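Local coordinates for sulfur oxidation protein soxB (PDB 2WDD) that hydrolyses the sulfur-sulfur bond of cysteine S-thiosulfonate in the sulfur oxidation pathway, using a site with two manganese ions, at residues Y210-V215 / L317-G322. Numbering follows the deposited sequence.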
ATOM      1  N   TYR A 210      -7.165   0.939  33.108  1.00 27.09           N
ATOM      2  CA  TYR A 210      -5.862   0.626  32.522  1.00 25.47           C
ATOM      3  C   TYR A 210      -5.349   1.807  31.715  1.00 26.12           C
ATOM      4  O   TYR A 210      -6.071   2.768  31.475  1.00 25.35           O
ATOM      5  CB  TYR A 210      -5.960  -0.579  31.581  1.00 25.80           C
ATOM      6  CG  TYR A 210      -6.748  -1.740  32.131  1.00 26.41           C
ATOM      7  CD1 TYR A 210      -6.119  -2.743  32.853  1.00 27.58           C
ATOM      8  CD2 TYR A 210      -8.113  -1.848  31.904  1.00 27.34           C
ATOM      9  CE1 TYR A 210      -6.830  -3.817  33.351  1.00 27.10           C
ATOM     10  CE2 TYR A 210      -8.839  -2.913  32.410  1.00 28.01           C
ATOM     11  CZ  TYR A 210      -8.189  -3.898  33.123  1.00 34.53           C
ATOM     12  OH  TYR A 210      -8.902  -4.963  33.621  1.00 34.68           O
ATOM     13  N   ALA A 211      -4.114   1.691  31.251  1.00 21.16           N
ATOM     14  CA  ALA A 211      -3.516   2.717  30.405  1.00 20.54           C
ATOM     15  C   ALA A 211      -2.909   1.997  29.203  1.00 21.53           C
ATOM     16  O   ALA A 211      -2.153   1.031  29.356  1.00 19.86           O
ATOM     17  CB  ALA A 211      -2.456   3.484  31.171  1.00 21.34           C
ATOM     18  N   LEU A 212      -3.257   2.468  28.010  1.00 17.82           N
ATOM     19  CA  LEU A 212      -2.784   1.863  26.768  1.00 16.52           C
ATOM     20  C   LEU A 212      -1.917   2.857  26.020  1.00 16.18           C
ATOM     21  O   LEU A 212      -2.369   3.953  25.709  1.00 15.92           O
ATOM     22  CB  LEU A 212      -3.983   1.508  25.890  1.00 16.65           C
ATOM     23  CG  LEU A 212      -3.732   0.873  24.518  1.00 21.24           C
ATOM     24  CD1 LEU A 212      -3.157  -0.523  24.682  1.00 21.39           C
ATOM     25  CD2 LEU A 212      -5.034   0.813  23.725  1.00 23.69           C
ATOM     26  N   ALA A 213      -0.696   2.453  25.696  1.00 12.34           N
ATOM     27  CA  ALA A 213       0.206   3.306  24.919  1.00 12.25           C
ATOM     28  C   ALA A 213       0.109   2.950  23.433  1.00 15.07           C
ATOM     29  O   ALA A 213       0.147   1.775  23.074  1.00 15.18           O
ATOM     30  CB  ALA A 213       1.649   3.115  25.376  1.00 13.14           C
ATOM     31  N   VAL A 214       0.055   3.978  22.585  1.00 10.73           N
ATOM     32  CA  VAL A 214       0.113   3.806  21.132  1.00 10.11           C
ATOM     33  C   VAL A 214       1.467   4.409  20.753  1.00 13.10           C
ATOM     34  O   VAL A 214       1.697   5.610  20.952  1.00 13.00           O
ATOM     35  CB  VAL A 214      -1.015   4.555  20.401  1.00 12.50           C
ATOM     36  CG1 VAL A 214      -0.861   4.427  18.866  1.00 11.84           C
ATOM     37  CG2 VAL A 214      -2.382   4.035  20.816  1.00 12.18           C
ATOM     38  N   VAL A 215       2.380   3.566  20.280  1.00 10.48           N
ATOM     39  CA  VAL A 215       3.710   3.997  19.849  1.00  9.99           C
ATOM     40  C   VAL A 215       3.658   4.052  18.328  1.00 13.07           C
ATOM     41  O   VAL A 215       3.051   3.184  17.707  1.00 12.86           O
ATOM     42  CB  VAL A 215       4.796   2.993  20.302  1.00 12.92           C
ATOM     43  CG1 VAL A 215       6.197   3.435  19.849  1.00 12.74           C
ATOM     44  CG2 VAL A 215       4.728   2.770  21.818  1.00 12.89           C
ATOM     45  N   LEU A 317      -9.818  -5.087  22.688  1.00 12.59           N
ATOM     46  CA  LEU A 317      -8.824  -5.585  23.617  1.00 12.86           C
ATOM     47  C   LEU A 317      -9.308  -5.786  25.045  1.00 15.67           C
ATOM     48  O   LEU A 317      -9.860  -4.865  25.662  1.00 15.46           O
ATOM     49  CB  LEU A 317      -7.632  -4.624  23.682  1.00 12.63           C
ATOM     50  CG  LEU A 317      -7.022  -4.191  22.348  1.00 16.24           C
ATOM     51  CD1 LEU A 317      -5.941  -3.130  22.563  1.00 16.78           C
ATOM     52  CD2 LEU A 317      -6.473  -5.409  21.618  1.00 18.49           C
ATOM     53  N   LYS A 318      -9.014  -6.960  25.598  1.00 13.75           N
ATOM     54  CA  LYS A 318      -9.237  -7.198  27.016  1.00 13.98           C
ATOM     55  C   LYS A 318      -7.845  -6.997  27.602  1.00 16.25           C
ATOM     56  O   LYS A 318      -6.919  -7.751  27.300  1.00 15.52           O
ATOM     57  CB  LYS A 318      -9.659  -8.643  27.273  1.00 16.44           C
ATOM     58  CG  LYS A 318     -11.136  -8.856  27.259  1.00 23.80           C
ATOM     59  CD  LYS A 318     -11.444 -10.286  27.654  1.00 27.67           C
ATOM     60  CE  LYS A 318     -12.931 -10.529  27.740  1.00 31.03           C
ATOM     61  NZ  LYS A 318     -13.195 -11.966  28.039  1.00 31.10           N
ATOM     62  N   LEU A 319      -7.677  -5.969  28.419  1.00 14.56           N
ATOM     63  CA  LEU A 319      -6.368  -5.679  28.966  1.00 14.88           C
ATOM     64  C   LEU A 319      -6.189  -6.272  30.353  1.00 19.09           C
ATOM     65  O   LEU A 319      -7.170  -6.614  31.024  1.00 19.53           O
ATOM     66  CB  LEU A 319      -6.159  -4.159  29.049  1.00 16.04           C
ATOM     67  CG  LEU A 319      -6.419  -3.370  27.756  1.00 19.95           C
ATOM     68  CD1 LEU A 319      -6.288  -1.868  27.999  1.00 20.07           C
ATOM     69  CD2 LEU A 319      -5.471  -3.824  26.665  1.00 21.44           C
ATOM     70  N   TRP A 320      -4.932  -6.372  30.766  1.00 15.18           N
ATOM     71  CA  TRP A 320      -4.570  -6.744  32.126  1.00 14.76           C
ATOM     72  C   TRP A 320      -3.390  -5.885  32.554  1.00 20.15           C
ATOM     73  O   TRP A 320      -2.820  -5.144  31.740  1.00 18.39           O
ATOM     74  CB  TRP A 320      -4.316  -8.247  32.296  1.00 12.70           C
ATOM     75  CG  TRP A 320      -3.020  -8.765  31.744  1.00 12.99           C
ATOM     76  CD1 TRP A 320      -2.728  -9.021  30.427  1.00 15.65           C
ATOM     77  CD2 TRP A 320      -1.867  -9.178  32.494  1.00 12.89           C
ATOM     78  NE1 TRP A 320      -1.460  -9.545  30.318  1.00 14.67           N
ATOM     79  CE2 TRP A 320      -0.914  -9.662  31.570  1.00 16.22           C
ATOM     80  CE3 TRP A 320      -1.558  -9.215  33.861  1.00 14.30           C
ATOM     81  CZ2 TRP A 320       0.337 -10.153  31.966  1.00 15.75           C
ATOM     82  CZ3 TRP A 320      -0.303  -9.684  34.250  1.00 15.49           C
ATOM     83  CH2 TRP A 320       0.616 -10.167  33.310  1.00 16.26           C
ATOM     84  N   LYS A 321      -3.046  -5.940  33.833  1.00 18.55           N
ATOM     85  CA  LYS A 321      -1.972  -5.109  34.357  1.00 18.97           C
ATOM     86  C   LYS A 321      -0.686  -5.137  33.537  1.00 22.49           C
ATOM     87  O   LYS A 321       0.007  -4.122  33.437  1.00 22.40           O
ATOM     88  CB  LYS A 321      -1.684  -5.449  35.824  1.00 22.08           C
ATOM     89  CG  LYS A 321      -0.216  -5.739  36.109  1.00 38.63           C
ATOM     90  CD  LYS A 321       0.041  -5.929  37.601  1.00 49.52           C
ATOM     91  CE  LYS A 321      -0.421  -4.721  38.410  1.00 56.48           C
ATOM     92  NZ  LYS A 321      -0.274  -4.937  39.882  1.00 57.78           N
ATOM     93  N   GLY A 322      -0.357  -6.289  32.957  1.00 18.33           N
ATOM     94  CA  GLY A 322       0.872  -6.455  32.206  1.00 17.87           C
ATOM     95  C   GLY A 322       0.784  -6.578  30.692  1.00 19.84           C
ATOM     96  O   GLY A 322       1.772  -6.938  30.060  1.00 20.27           O
TER
HETATM   97  O   HOH W   1      -9.958  -6.823  31.005  1.00 27.36           O
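Tyr-210 lays its ring over Leu-319, whose CB makes a CH-pi contact 4.0 Å from the ring centroid and 14° off the normal; Leu-319 C lies over the same face. The two side chains run past each other in opposite directions, which brings Leu-319 CD1 back to 3.8 Å from Tyr-210 CB. With CG anti to its own carbonyl carbon (chi1 -45°), the phenol reaches across the end of the second strand, with CE1 3.9 Å from Trp-320 CA. A water donates to Leu-319 O at 2.8 Å and holds Tyr-210 OH only weakly. Trimming this residue to an alanine is likely to strip the aromatic cover from Leu-319 CB and open a gap beside Leu-319 CD1. At Ala-211, Asn-256 bridges the segments, its OD1 taking Ala-211 N and its ND2 giving to Lys-321 O. Leu-212 points the same way as Tyr-210; its CD2 meets Leu-317 CD1 at 4.2 Å, and its CD1 looks toward Leu-319 CD2. The strands belong to the two six-stranded sheets of the metallophosphatase-like sandwich, away from the manganese site, and cross at 114°, their axes 8.0 Å apart. The contact exemplifies sheet-on-sheet packing: apolar side chains join the layers directly, while the water-mediated polar link is weak.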